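Local coordinates for protein receptor-type adenylate cyclase gresag 4.3 (Trypanosoma brucei, PDB 1FX4) that makes cyclic AMP from ATP, releasing diphosphate, with a magnesium-dependent class III catalytic domain carried by a membrane protein that could be a receptor, at residues 14-19 and 72-77; 63-68 and 154-159; 133-138 and 226-231; 42-47 and 83-88; 115-120 and 127-132. All coordinates share one frame; numbering follows the deposited sequence.

The mixed sheet of the catalytic domain ties most of these contacts together. Contacts 1, 2 and 3 use its adjoining strands 63-68, 13-20 and 134-141, with centres about 10 Å (1 to 2) and about 15 Å (1 to 3) apart. Contacts 1 and 4 share helix 71-87, centres about 14 Å apart, and pack helices on one side of the sheet. Along the chain contacts 1, 2 and 4 interleave, contact 5 lies wholly between residues 68 and 154, and contact 3 reaches the C-terminal tail. Contacts 2 and 5 have centres about 30 Å apart. The strands of contacts 1 and 3 bring D19 and R135 together beside the magnesium ion.

Contact 1: 14-19 and 72-77; sequences TLIFTD and FAAVQL. With MG (magnesium ion), chain B.
I16 and A74 meet where strand 13-20 passes beneath helix 71-87, a strand-helix layer in the beta-alpha-beta-beta-alpha-beta core of class III nucleotide cyclases. The two short segments run nearly the same way, 18° between their directions, with axes 8.7 Å apart at closest. From the strand, I16 sends CD1 up against the helix: I16 CD1 lies 3.7 Å from A74 CB and 3.5 Å from A74 O, so the methyl is laid against both the alanine CB and its carbonyl oxygen. One turn further on, L77 CD2 touches I16 CD1 at 4.2 Å.

T14 uses its methyl branch. Chi1 of -61° puts OG1 beside the backbone N and CG2 anti to it; T14 CG2 presses on A74 CB at 3.4 Å, tighter than an ordinary carbon contact, while OG1 hydrogen-bonds to T140. A74 CB sits between the T14 and I16 side chains. L15 and F17, on the opposite face of the strand, pack on helix 159-170.

The same strand ends in the active site, where D19 and D62 bind magnesium. D19 OD1 coordinates the ion at 2.3 Å, and D19 OD2 accepts a hydrogen bond from a metal-bound water at 2.7 Å.

Contact 2: 63-68 and 154-159; sequences SFMIAS and YDYYGR
M65 and A67, which point from the same face of strand 63-68, make all the apolar contacts with strand 154-157. In M65, CG is anti to the backbone N (chi1 -180°) and the chain beyond it is extended, which carries the terminal methyl right across to the other strand. There M65 CE lies 4.0 Å from Y156 CB, at the edge of the tyrosine ring and near its plane. A67 has only a methyl to offer, and A67 CB lies obliquely beside the ring, 3.7 Å from Y156 CE1.

The M65 methyl also meets two oxygens. M65 CE is 3.6 Å from Y156 O, and D155, whose side chain crosses that of M65 at about a right angle, brings its OD2 to 3.9 Å from M65 CE. The polar groups themselves are held mostly within strand 154-157 or by outside partners. D155 OD2 accepts from Y156 N at 2.7 Å, on its anti side and 24° out of the carboxylate plane, while OD1 forms a salt bridge with K58. Two bonds fix Y156 at its ends: OH reaches P6 O, and its carbonyl accepts from S161 OG.

The strands cross almost perpendicularly, 8.8 Å between axes, so they are layers that pack and not neighbours in one sheet. Strand 63-68 runs between 13-20 and 55-60 in the main sheet. Strand 154-157 pairs antiparallel with 144-147, and G158, the N-cap residue, then starts helix 159-170, which covers L15 and F17 on the adjoining strand 13-20.

Contact 3: 133-138 and 226-231; sequences RVRVGI and ALRLDR
R228, which lies over the guanidinium of R135, is held by a hydrogen bond from its NE to S169 O, and its backbone is the centre of an inverse gamma turn closed by L229 N to L227 O at 2.7 Å. R135 projects from strand 134-141 of the central sheet in the class III cyclase domain, its side chain about 6 Å from the magnesium ion at the nearest atoms. R228 belongs to the C-terminal tail after strand 211-216, whose L227 touches L177 of strand 176-179.

The two long chains arrive at about a right angle to each other, both bent at chi3. Each guanidinium lies over one face of the other, toward its rim, with the planes 37° apart. R135 NH2 and R228 NH1 come within 2.7 Å, but both are donors, so no hydrogen bond can form and the close approach is doubtful in detail.

D89 of the second subunit lies at long range from both arginines and may partly offset their charges. R135 NH1 has further long, weak ion pairs with E168 OE1 and D19 OD2, and the backbone of R135 is hydrogen-bonded to that of the same D19, whose OD1 binds the magnesium.

Contact 4: 42-47 and 83-88; sequences HRLIRS and LCFLRL. Unlike the reference sequence in segment 83-88: C84 (reference Arg).
L44 reaches from helix 34-51 to the end of helix 71-87, and its side chain touches the other helix nearly all the way out. At the base, L44 CB is 3.8 Å from F85 CE1. Beyond CG the two methyls part company. L44 CD1 goes over one face of the phenyl ring as a CH-pi contact, 3.9 Å from the F85 ring centroid and only 19° off the ring normal, although set toward the rim, with F85 CE1 at 3.7 Å the nearest ring atom. CD2 meets L88 instead: L44 CD2 to L88 CD1 is 3.9 Å. L88 is the first residue to leave helical geometry after the helix; its CG is anti to the backbone N (chi1 -170°), and with chi2 at 113° its CD1 reaches L44 CD2.

I45 takes the edge of the same ring. I45 CG1 lies near the ring plane, 3.9 Å from F85 CE1, so the ring has a leucine methyl over a face and an isoleucine chain at the rim, approaches that, with the rings of H41 and W90, limit how it can turn. Every contact here is apolar, and no hydrogen bond crosses between the two segments.

Around this pair, the carbonyl of F85 accepts from W90 NE1. On its inner side I45 touches F64 and I66 of strand 63-68, while F85 packs on V134 of strand 134-141. The two helices thus lean together over the same side of the central sheet.

Contact 5: 115-120 and 127-132; sequences PPTASL and RLWNGL. Unlike the reference sequence in segment 115-120: S119 (reference His), L120 (reference Met).
T117 and L120 close on the indole of W129 from two directions. The methyl of T117 comes over a face: T117 CG2 is 3.5 Å from the centroid of the W129 five-membered ring, 27° off its normal, in a CH-pi contact. It sits closely, with T117 CG2 just 3.3 Å from W129 NE1. L120 approaches the rim instead, L120 CD1 near the ring plane and 3.7 Å from W129 CD1, and the same L120 CD1 touches L128 CD1 more loosely at 4.3 Å. One water joins the two segments. It donates to P116 O at 2.8 Å and accepts from W129 NE1 at 3.0 Å, lying in the plane of the indole at its edge, so the ring N-H is satisfied while the methyl covers the face.

T117 and L120 can grip the ring together because they are the two ends of a type I beta turn, closed by L120 N to T117 O at 3.1 Å. This turn belongs to the loop between helices 94-109 and 122-128, in a part of the chain that probably corresponds to the insertion of trypanosomal cyclases called the delta subdomain.

A chi1 of 80° directs T117 OG1 away from the indole to hydrogen bonds with E103 and R133. E103 also takes the N-H of A118, fastening the turn to helix 94-109. Further out, W129 has cation-pi contacts with R133 and R222 and meets the ring of Y125, while L128 O accepts from R222 NE.

Contact 1: 14-19 and 72-77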
# COMPACT_ATOMS: atom_id res chain seq x y z
N THR A 14 14.45 -3.91 14.77
CA THR A 14 13.65 -2.74 15.14
C THR A 14 13.00 -2.28 13.85
O THR A 14 13.67 -2.03 12.84
CB THR A 14 14.50 -1.59 15.73
OG1 THR A 14 15.14 -2.05 16.93
CG2 THR A 14 13.60 -0.41 16.09
N LEU A 15 11.68 -2.24 13.88
CA LEU A 15 10.93 -1.82 12.71
C LEU A 15 10.32 -0.46 12.95
O LEU A 15 9.87 -0.15 14.05
CB LEU A 15 9.83 -2.83 12.41
CG LEU A 15 10.34 -4.20 11.98
CD1 LEU A 15 9.14 -5.12 11.83
CD2 LEU A 15 11.11 -4.08 10.66
N ILE A 16 10.33 0.36 11.91
CA ILE A 16 9.75 1.69 11.96
C ILE A 16 8.72 1.77 10.84
O ILE A 16 9.02 1.42 9.70
CB ILE A 16 10.77 2.80 11.64
CG1 ILE A 16 11.97 2.73 12.57
CG2 ILE A 16 10.09 4.17 11.72
CD1 ILE A 16 13.12 3.62 12.11
N PHE A 17 7.49 2.14 11.19
CA PHE A 17 6.47 2.33 10.17
C PHE A 17 6.11 3.82 10.19
O PHE A 17 6.02 4.42 11.25
CB PHE A 17 5.20 1.49 10.44
CG PHE A 17 5.29 0.09 9.92
CD1 PHE A 17 5.85 -0.91 10.69
CD2 PHE A 17 4.80 -0.23 8.65
CE1 PHE A 17 5.92 -2.22 10.21
CE2 PHE A 17 4.87 -1.54 8.17
CZ PHE A 17 5.43 -2.53 8.95
N THR A 18 5.95 4.41 9.01
CA THR A 18 5.58 5.81 8.92
C THR A 18 4.43 5.97 7.96
O THR A 18 4.22 5.13 7.10
CB THR A 18 6.71 6.68 8.35
OG1 THR A 18 6.86 6.44 6.94
CG2 THR A 18 8.04 6.38 9.05
N ASP A 19 3.69 7.06 8.11
CA ASP A 19 2.64 7.37 7.17
C ASP A 19 2.36 8.85 7.27
O ASP A 19 2.59 9.45 8.33
CB ASP A 19 1.38 6.55 7.43
CG ASP A 19 0.59 6.32 6.15
OD1 ASP A 19 0.89 6.96 5.13
OD2 ASP A 19 -0.33 5.47 6.16
N PHE A 72 18.67 2.07 18.74
CA PHE A 72 18.98 3.49 18.88
C PHE A 72 19.01 4.25 17.56
O PHE A 72 18.56 5.40 17.49
CB PHE A 72 20.28 3.71 19.65
CG PHE A 72 20.42 5.12 20.16
CD1 PHE A 72 19.40 5.71 20.90
CD2 PHE A 72 21.56 5.86 19.89
CE1 PHE A 72 19.51 7.02 21.35
CE2 PHE A 72 21.68 7.17 20.33
CZ PHE A 72 20.65 7.75 21.06
N ALA A 73 19.54 3.62 16.51
CA ALA A 73 19.60 4.25 15.19
C ALA A 73 18.17 4.49 14.69
O ALA A 73 17.89 5.51 14.05
CB ALA A 73 20.35 3.36 14.22
N ALA A 74 17.28 3.57 15.02
CA ALA A 74 15.88 3.69 14.61
C ALA A 74 15.22 4.89 15.29
O ALA A 74 14.49 5.65 14.66
CB ALA A 74 15.13 2.43 14.95
N VAL A 75 15.51 5.06 16.57
CA VAL A 75 14.96 6.16 17.34
C VAL A 75 15.53 7.50 16.87
O VAL A 75 14.80 8.49 16.76
CB VAL A 75 15.17 5.93 18.86
CG1 VAL A 75 14.72 7.13 19.66
CG2 VAL A 75 14.41 4.70 19.29
N GLN A 76 16.83 7.53 16.58
CA GLN A 76 17.47 8.74 16.09
C GLN A 76 16.84 9.13 14.76
O GLN A 76 16.58 10.31 14.50
CB GLN A 76 18.96 8.52 15.83
CG GLN A 76 19.83 8.40 17.06
CD GLN A 76 21.27 8.14 16.66
OE1 GLN A 76 21.61 7.05 16.20
NE2 GLN A 76 22.11 9.15 16.79
N LEU A 77 16.63 8.14 13.89
CA LEU A 77 16.04 8.40 12.60
C LEU A 77 14.65 9.03 12.77
O LEU A 77 14.35 10.03 12.13
CB LEU A 77 15.94 7.11 11.77
CG LEU A 77 15.40 7.25 10.32
CD1 LEU A 77 15.85 6.07 9.47
CD2 LEU A 77 13.87 7.35 10.32
MG MG B . -0.66 6.50 3.51
O HOH W 1 -2.53 5.37 4.61
O HOH W 2 -1.55 8.26 4.97
O HOH W 3 -0.03 4.16 2.91

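Contact 2: 63-68 and 154-159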
# COMPACT_ATOMS: atom_id res chain seq x y z
N SER A 63 3.62 5.52 2.75
CA SER A 63 4.04 4.85 3.97
C SER A 63 5.39 4.17 3.79
O SER A 63 5.66 3.58 2.74
CB SER A 63 3.01 3.80 4.37
OG SER A 63 3.48 3.02 5.45
N PHE A 64 6.25 4.27 4.80
CA PHE A 64 7.56 3.63 4.75
C PHE A 64 7.63 2.53 5.80
O PHE A 64 7.04 2.65 6.88
CB PHE A 64 8.71 4.61 5.05
CG PHE A 64 9.27 5.29 3.85
CD1 PHE A 64 8.70 6.46 3.36
CD2 PHE A 64 10.39 4.77 3.21
CE1 PHE A 64 9.23 7.11 2.25
CE2 PHE A 64 10.94 5.42 2.09
CZ PHE A 64 10.36 6.59 1.61
N MET A 65 8.31 1.45 5.46
CA MET A 65 8.56 0.39 6.41
C MET A 65 10.09 0.34 6.42
O MET A 65 10.72 0.13 5.37
CB MET A 65 8.02 -0.94 5.93
CG MET A 65 8.28 -2.05 6.94
SD MET A 65 7.65 -3.63 6.37
CE MET A 65 8.34 -4.73 7.63
N ILE A 66 10.66 0.58 7.58
CA ILE A 66 12.11 0.63 7.73
C ILE A 66 12.56 -0.36 8.80
O ILE A 66 11.88 -0.52 9.82
CB ILE A 66 12.54 2.07 8.12
CG1 ILE A 66 12.07 3.06 7.05
CG2 ILE A 66 14.05 2.16 8.28
CD1 ILE A 66 12.11 4.52 7.49
N ALA A 67 13.67 -1.05 8.54
CA ALA A 67 14.21 -2.01 9.50
C ALA A 67 15.58 -1.52 9.93
O ALA A 67 16.29 -0.88 9.14
CB ALA A 67 14.32 -3.40 8.87
N SER A 68 15.97 -1.83 11.16
CA SER A 68 17.26 -1.40 11.69
C SER A 68 17.85 -2.48 12.57
O SER A 68 17.14 -3.14 13.33
CB SER A 68 17.10 -0.12 12.50
OG SER A 68 18.33 0.30 13.08
N TYR A 154 14.99 -7.94 1.52
CA TYR A 154 14.59 -8.63 2.74
C TYR A 154 13.28 -8.06 3.24
O TYR A 154 13.04 -6.86 3.10
CB TYR A 154 15.65 -8.46 3.84
CG TYR A 154 16.88 -9.32 3.67
CD1 TYR A 154 17.93 -8.91 2.86
CD2 TYR A 154 16.98 -10.54 4.32
CE1 TYR A 154 19.07 -9.70 2.70
CE2 TYR A 154 18.11 -11.35 4.18
CZ TYR A 154 19.15 -10.92 3.36
OH TYR A 154 20.25 -11.71 3.22
N ASP A 155 12.42 -8.92 3.77
CA ASP A 155 11.15 -8.49 4.32
C ASP A 155 11.02 -9.11 5.71
O ASP A 155 11.74 -10.06 6.06
CB ASP A 155 9.97 -8.87 3.44
CG ASP A 155 8.76 -7.95 3.65
OD1 ASP A 155 7.89 -7.93 2.75
OD2 ASP A 155 8.65 -7.25 4.69
N TYR A 156 10.12 -8.55 6.50
CA TYR A 156 9.92 -8.98 7.87
C TYR A 156 8.45 -9.19 8.15
O TYR A 156 7.64 -8.28 8.02
CB TYR A 156 10.53 -7.92 8.81
CG TYR A 156 11.96 -7.62 8.43
CD1 TYR A 156 12.26 -6.70 7.43
CD2 TYR A 156 13.01 -8.33 9.00
CE1 TYR A 156 13.57 -6.51 6.98
CE2 TYR A 156 14.32 -8.15 8.56
CZ TYR A 156 14.59 -7.23 7.55
OH TYR A 156 15.87 -7.09 7.06
N TYR A 157 8.12 -10.41 8.55
CA TYR A 157 6.74 -10.80 8.84
C TYR A 157 6.62 -11.32 10.26
O TYR A 157 7.62 -11.54 10.95
CB TYR A 157 6.30 -11.90 7.87
CG TYR A 157 6.17 -11.42 6.45
CD1 TYR A 157 7.26 -11.45 5.57
CD2 TYR A 157 4.96 -10.92 5.97
CE1 TYR A 157 7.15 -10.99 4.26
CE2 TYR A 157 4.84 -10.45 4.66
CZ TYR A 157 5.93 -10.49 3.82
OH TYR A 157 5.81 -10.03 2.53
N GLY A 158 5.39 -11.53 10.70
CA GLY A 158 5.17 -12.03 12.05
C GLY A 158 4.58 -10.98 12.95
O GLY A 158 4.37 -9.83 12.54
N ARG A 159 4.31 -11.36 14.19
CA ARG A 159 3.72 -10.46 15.17
C ARG A 159 4.53 -9.18 15.39
O ARG A 159 3.97 -8.12 15.64
CB ARG A 159 3.45 -11.18 16.50
CG ARG A 159 2.43 -12.32 16.39
CD ARG A 159 1.98 -12.85 17.77
NE ARG A 159 3.10 -13.18 18.64
CZ ARG A 159 3.90 -14.23 18.48
NH1 ARG A 159 3.72 -15.08 17.47
NH2 ARG A 159 4.92 -14.41 19.31

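Contact 3: 133-138 and 226-231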
# COMPACT_ATOMS: atom_id res chain seq x y z
N ARG A 133 2.71 16.11 7.98
CA ARG A 133 2.82 15.53 9.31
C ARG A 133 2.92 14.01 9.19
O ARG A 133 1.99 13.35 8.69
CB ARG A 133 1.63 15.91 10.18
CG ARG A 133 1.53 17.40 10.44
CD ARG A 133 0.34 17.68 11.34
NE ARG A 133 0.06 19.11 11.44
CZ ARG A 133 -0.85 19.63 12.26
NH1 ARG A 133 -1.56 18.84 13.05
NH2 ARG A 133 -1.07 20.94 12.25
N VAL A 134 4.03 13.47 9.68
CA VAL A 134 4.29 12.05 9.60
C VAL A 134 4.10 11.36 10.94
O VAL A 134 4.61 11.81 11.95
CB VAL A 134 5.75 11.80 9.08
CG1 VAL A 134 6.04 10.31 8.92
CG2 VAL A 134 5.95 12.50 7.74
N ARG A 135 3.31 10.29 10.96
CA ARG A 135 3.11 9.52 12.18
C ARG A 135 4.14 8.41 12.11
O ARG A 135 4.43 7.88 11.04
CB ARG A 135 1.69 8.96 12.28
CG ARG A 135 1.36 7.91 11.28
CD ARG A 135 -0.03 7.31 11.57
NE ARG A 135 -1.09 8.22 11.20
CZ ARG A 135 -1.92 8.03 10.18
NH1 ARG A 135 -1.82 6.95 9.41
NH2 ARG A 135 -2.84 8.93 9.92
N VAL A 136 4.72 8.09 13.26
CA VAL A 136 5.76 7.08 13.31
C VAL A 136 5.55 6.12 14.47
O VAL A 136 5.26 6.54 15.58
CB VAL A 136 7.17 7.74 13.47
CG1 VAL A 136 8.26 6.68 13.51
CG2 VAL A 136 7.40 8.74 12.33
N GLY A 137 5.70 4.84 14.18
CA GLY A 137 5.56 3.82 15.20
C GLY A 137 6.83 3.00 15.16
O GLY A 137 7.31 2.69 14.08
N ILE A 138 7.35 2.63 16.33
CA ILE A 138 8.59 1.86 16.42
C ILE A 138 8.42 0.69 17.38
O ILE A 138 7.89 0.85 18.48
CB ILE A 138 9.74 2.74 16.98
CG1 ILE A 138 9.91 4.01 16.13
CG2 ILE A 138 11.05 1.93 17.05
CD1 ILE A 138 10.91 5.02 16.76
N ALA A 226 -5.82 12.23 21.28
CA ALA A 226 -5.74 10.95 21.96
C ALA A 226 -5.21 10.00 20.88
O ALA A 226 -5.26 10.33 19.69
CB ALA A 226 -7.12 10.52 22.42
N LEU A 227 -4.66 8.86 21.26
CA LEU A 227 -4.15 7.92 20.26
C LEU A 227 -5.29 7.45 19.35
O LEU A 227 -6.43 7.35 19.80
CB LEU A 227 -3.45 6.74 20.92
CG LEU A 227 -2.17 7.08 21.70
CD1 LEU A 227 -1.52 5.81 22.22
CD2 LEU A 227 -1.20 7.85 20.80
N ARG A 228 -4.99 7.20 18.08
CA ARG A 228 -6.00 6.74 17.11
C ARG A 228 -6.46 5.31 17.38
O ARG A 228 -6.31 4.44 16.51
CB ARG A 228 -5.44 6.78 15.68
CG ARG A 228 -5.20 8.14 15.08
CD ARG A 228 -4.20 8.03 13.91
NE ARG A 228 -4.53 6.97 12.96
CZ ARG A 228 -4.94 7.19 11.71
NH1 ARG A 228 -5.08 8.43 11.27
NH2 ARG A 228 -5.15 6.17 10.89
N LEU A 229 -6.99 5.03 18.57
CA LEU A 229 -7.48 3.68 18.85
C LEU A 229 -8.80 3.49 18.08
O LEU A 229 -9.42 4.48 17.67
CB LEU A 229 -7.56 3.44 20.37
CG LEU A 229 -6.24 2.96 21.01
CD1 LEU A 229 -5.04 3.44 20.21
CD2 LEU A 229 -6.12 3.41 22.45
N ASP A 230 -9.19 2.24 17.84
CA ASP A 230 -10.39 1.93 17.04
C ASP A 230 -11.79 2.49 17.33
O ASP A 230 -12.48 2.90 16.40
CB ASP A 230 -10.47 0.42 16.79
N ARG A 231 -12.25 2.47 18.59
CA ARG A 231 -13.59 2.97 18.90
C ARG A 231 -13.78 3.39 20.36
O ARG A 231 -14.84 3.98 20.66
CB ARG A 231 -14.65 1.92 18.50

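Contact 4: 42-47 and 83-88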
# COMPACT_ATOMS: atom_id res chain seq x y z
N HIS A 42 9.69 11.63 0.49
CA HIS A 42 10.48 10.42 0.20
C HIS A 42 11.98 10.68 0.21
O HIS A 42 12.77 9.87 0.70
CB HIS A 42 10.09 9.81 -1.14
CG HIS A 42 8.83 9.01 -1.10
ND1 HIS A 42 7.79 9.32 -0.25
CD2 HIS A 42 8.44 7.90 -1.77
CE1 HIS A 42 6.82 8.44 -0.40
NE2 HIS A 42 7.19 7.56 -1.31
N ARG A 43 12.39 11.81 -0.36
CA ARG A 43 13.81 12.14 -0.40
C ARG A 43 14.36 12.35 1.01
O ARG A 43 15.45 11.89 1.32
CB ARG A 43 14.08 13.39 -1.24
CG ARG A 43 14.19 13.14 -2.71
CD ARG A 43 14.86 14.34 -3.40
NE ARG A 43 14.36 15.62 -2.90
CZ ARG A 43 13.22 16.20 -3.29
NH1 ARG A 43 12.45 15.63 -4.20
NH2 ARG A 43 12.85 17.35 -2.72
N LEU A 44 13.62 13.07 1.85
CA LEU A 44 14.07 13.33 3.22
C LEU A 44 14.20 12.03 3.98
O LEU A 44 15.23 11.78 4.63
CB LEU A 44 13.10 14.24 3.97
CG LEU A 44 12.88 15.66 3.44
CD1 LEU A 44 11.85 16.36 4.31
CD2 LEU A 44 14.21 16.43 3.47
N ILE A 45 13.17 11.19 3.91
CA ILE A 45 13.22 9.93 4.62
C ILE A 45 14.34 9.01 4.14
O ILE A 45 15.01 8.39 4.94
CB ILE A 45 11.85 9.22 4.62
CG1 ILE A 45 10.87 10.08 5.44
CG2 ILE A 45 11.99 7.82 5.19
CD1 ILE A 45 9.40 9.57 5.40
N ARG A 46 14.54 8.93 2.83
CA ARG A 46 15.61 8.09 2.29
C ARG A 46 17.01 8.57 2.69
O ARG A 46 17.90 7.76 2.89
CB ARG A 46 15.47 7.93 0.78
CG ARG A 46 14.29 7.03 0.45
CD ARG A 46 13.99 6.93 -1.03
NE ARG A 46 13.04 5.85 -1.24
CZ ARG A 46 12.00 5.88 -2.07
NH1 ARG A 46 11.74 6.96 -2.79
NH2 ARG A 46 11.21 4.82 -2.15
N SER A 47 17.17 9.88 2.87
CA SER A 47 18.45 10.44 3.31
C SER A 47 18.71 9.99 4.74
O SER A 47 19.85 9.72 5.12
CB SER A 47 18.44 11.97 3.27
OG SER A 47 18.22 12.45 1.96
N LEU A 83 12.12 16.48 13.10
CA LEU A 83 12.84 17.75 13.06
C LEU A 83 13.11 18.24 11.63
O LEU A 83 12.95 19.42 11.34
CB LEU A 83 14.14 17.64 13.85
CG LEU A 83 13.92 17.51 15.36
CD1 LEU A 83 15.18 17.04 16.06
CD2 LEU A 83 13.44 18.86 15.94
N CYS A 84 13.51 17.33 10.75
CA CYS A 84 13.80 17.67 9.36
C CYS A 84 12.54 18.18 8.67
O CYS A 84 12.56 19.22 8.02
CB CYS A 84 14.35 16.45 8.60
SG CYS A 84 16.10 16.04 9.05
N PHE A 85 11.44 17.47 8.84
CA PHE A 85 10.17 17.87 8.23
C PHE A 85 9.70 19.22 8.77
O PHE A 85 9.15 20.04 8.04
CB PHE A 85 9.11 16.80 8.47
CG PHE A 85 9.13 15.69 7.46
CD1 PHE A 85 10.22 14.83 7.37
CD2 PHE A 85 8.06 15.50 6.60
CE1 PHE A 85 10.24 13.80 6.42
CE2 PHE A 85 8.08 14.47 5.65
CZ PHE A 85 9.17 13.62 5.57
N LEU A 86 9.95 19.47 10.06
CA LEU A 86 9.55 20.74 10.67
C LEU A 86 10.38 21.91 10.14
O LEU A 86 9.86 22.98 9.86
CB LEU A 86 9.72 20.68 12.20
CG LEU A 86 9.64 22.01 12.96
CD1 LEU A 86 8.26 22.66 12.78
CD2 LEU A 86 9.94 21.79 14.42
N ARG A 87 11.68 21.67 9.97
CA ARG A 87 12.59 22.72 9.52
C ARG A 87 12.59 23.01 8.03
O ARG A 87 12.92 24.12 7.62
CB ARG A 87 14.01 22.43 10.03
CG ARG A 87 14.09 22.50 11.55
CD ARG A 87 15.44 22.02 12.11
NE ARG A 87 15.44 22.04 13.57
CZ ARG A 87 16.19 21.26 14.35
NH1 ARG A 87 17.02 20.37 13.82
NH2 ARG A 87 16.09 21.35 15.68
N LEU A 88 12.16 22.05 7.21
CA LEU A 88 12.14 22.25 5.77
C LEU A 88 11.17 23.34 5.31
O LEU A 88 10.09 23.48 5.88
CB LEU A 88 11.75 20.95 5.06
CG LEU A 88 11.95 21.07 3.55
CD1 LEU A 88 13.07 20.14 3.11
CD2 LEU A 88 10.66 20.76 2.81

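Contact 5: 115-120 and 127-132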
# COMPACT_ATOMS: atom_id res chain seq x y z
N PRO A 115 -8.92 20.35 19.08
CA PRO A 115 -7.83 20.53 18.11
C PRO A 115 -6.51 20.75 18.82
O PRO A 115 -6.36 21.67 19.63
CB PRO A 115 -8.28 21.76 17.32
CG PRO A 115 -9.14 22.50 18.29
CD PRO A 115 -9.93 21.40 18.92
N PRO A 116 -5.54 19.85 18.59
CA PRO A 116 -4.23 19.98 19.23
C PRO A 116 -3.28 21.04 18.65
O PRO A 116 -2.23 21.30 19.26
CB PRO A 116 -3.65 18.57 19.12
CG PRO A 116 -4.22 18.08 17.82
CD PRO A 116 -5.67 18.55 17.90
N THR A 117 -3.61 21.63 17.50
CA THR A 117 -2.74 22.65 16.91
C THR A 117 -3.49 23.87 16.36
O THR A 117 -2.93 24.96 16.28
CB THR A 117 -1.84 22.09 15.75
OG1 THR A 117 -2.59 22.00 14.53
CG2 THR A 117 -1.28 20.71 16.09
N ALA A 118 -4.75 23.69 15.97
CA ALA A 118 -5.54 24.79 15.42
C ALA A 118 -5.83 25.90 16.44
O ALA A 118 -6.25 26.98 16.07
CB ALA A 118 -6.85 24.27 14.82
N SER A 119 -5.61 25.62 17.73
CA SER A 119 -5.84 26.62 18.77
C SER A 119 -4.56 27.32 19.21
O SER A 119 -4.58 28.16 20.12
CB SER A 119 -6.54 26.01 19.99
OG SER A 119 -7.90 25.71 19.68
N LEU A 120 -3.45 27.00 18.55
CA LEU A 120 -2.17 27.64 18.85
C LEU A 120 -2.12 29.01 18.18
O LEU A 120 -2.73 29.21 17.13
CB LEU A 120 -1.01 26.78 18.32
CG LEU A 120 -0.87 25.36 18.90
CD1 LEU A 120 0.21 24.58 18.13
CD2 LEU A 120 -0.52 25.44 20.37
N ARG A 127 6.42 27.36 15.12
CA ARG A 127 7.64 26.95 15.79
C ARG A 127 7.55 25.44 16.03
O ARG A 127 8.58 24.76 16.17
CB ARG A 127 7.77 27.72 17.12
CG ARG A 127 9.20 27.81 17.65
CD ARG A 127 10.17 28.49 16.68
NE ARG A 127 11.52 28.52 17.23
CZ ARG A 127 12.59 27.96 16.67
NH1 ARG A 127 12.49 27.30 15.52
NH2 ARG A 127 13.78 28.06 17.27
N LEU A 128 6.33 24.90 15.95
CA LEU A 128 6.11 23.47 16.23
C LEU A 128 5.57 22.62 15.09
O LEU A 128 5.68 21.36 15.13
CB LEU A 128 5.10 23.33 17.37
CG LEU A 128 5.38 24.07 18.66
CD1 LEU A 128 4.18 23.93 19.60
CD2 LEU A 128 6.59 23.43 19.25
N TRP A 129 4.93 23.26 14.11
CA TRP A 129 4.33 22.56 13.00
C TRP A 129 4.63 23.27 11.71
O TRP A 129 4.47 24.48 11.62
CB TRP A 129 2.81 22.51 13.23
CG TRP A 129 2.43 21.85 14.52
CD1 TRP A 129 2.12 22.46 15.70
CD2 TRP A 129 2.33 20.44 14.75
NE1 TRP A 129 1.82 21.51 16.66
CE2 TRP A 129 1.95 20.26 16.10
CE3 TRP A 129 2.52 19.30 13.94
CZ2 TRP A 129 1.75 18.99 16.67
CZ3 TRP A 129 2.32 18.04 14.51
CH2 TRP A 129 1.94 17.89 15.85
N ASN A 130 4.92 22.49 10.68
CA ASN A 130 5.22 23.02 9.37
C ASN A 130 5.30 21.90 8.33
O ASN A 130 6.15 21.01 8.44
CB ASN A 130 6.56 23.77 9.39
CG ASN A 130 6.99 24.25 8.02
OD1 ASN A 130 6.18 24.76 7.24
ND2 ASN A 130 8.26 24.07 7.71
N GLY A 131 4.41 21.93 7.35
CA GLY A 131 4.43 20.93 6.29
C GLY A 131 3.74 19.61 6.58
O GLY A 131 2.88 19.52 7.44
N LEU A 132 4.12 18.58 5.83
CA LEU A 132 3.54 17.25 6.00
C LEU A 132 3.76 16.69 7.40
O LEU A 132 4.86 16.81 7.96
CB LEU A 132 4.12 16.28 4.96
CG LEU A 132 3.72 16.54 3.50
CD1 LEU A 132 4.44 15.53 2.58
CD2 LEU A 132 2.20 16.42 3.36
O HOH W 4 0.59 21.28 19.39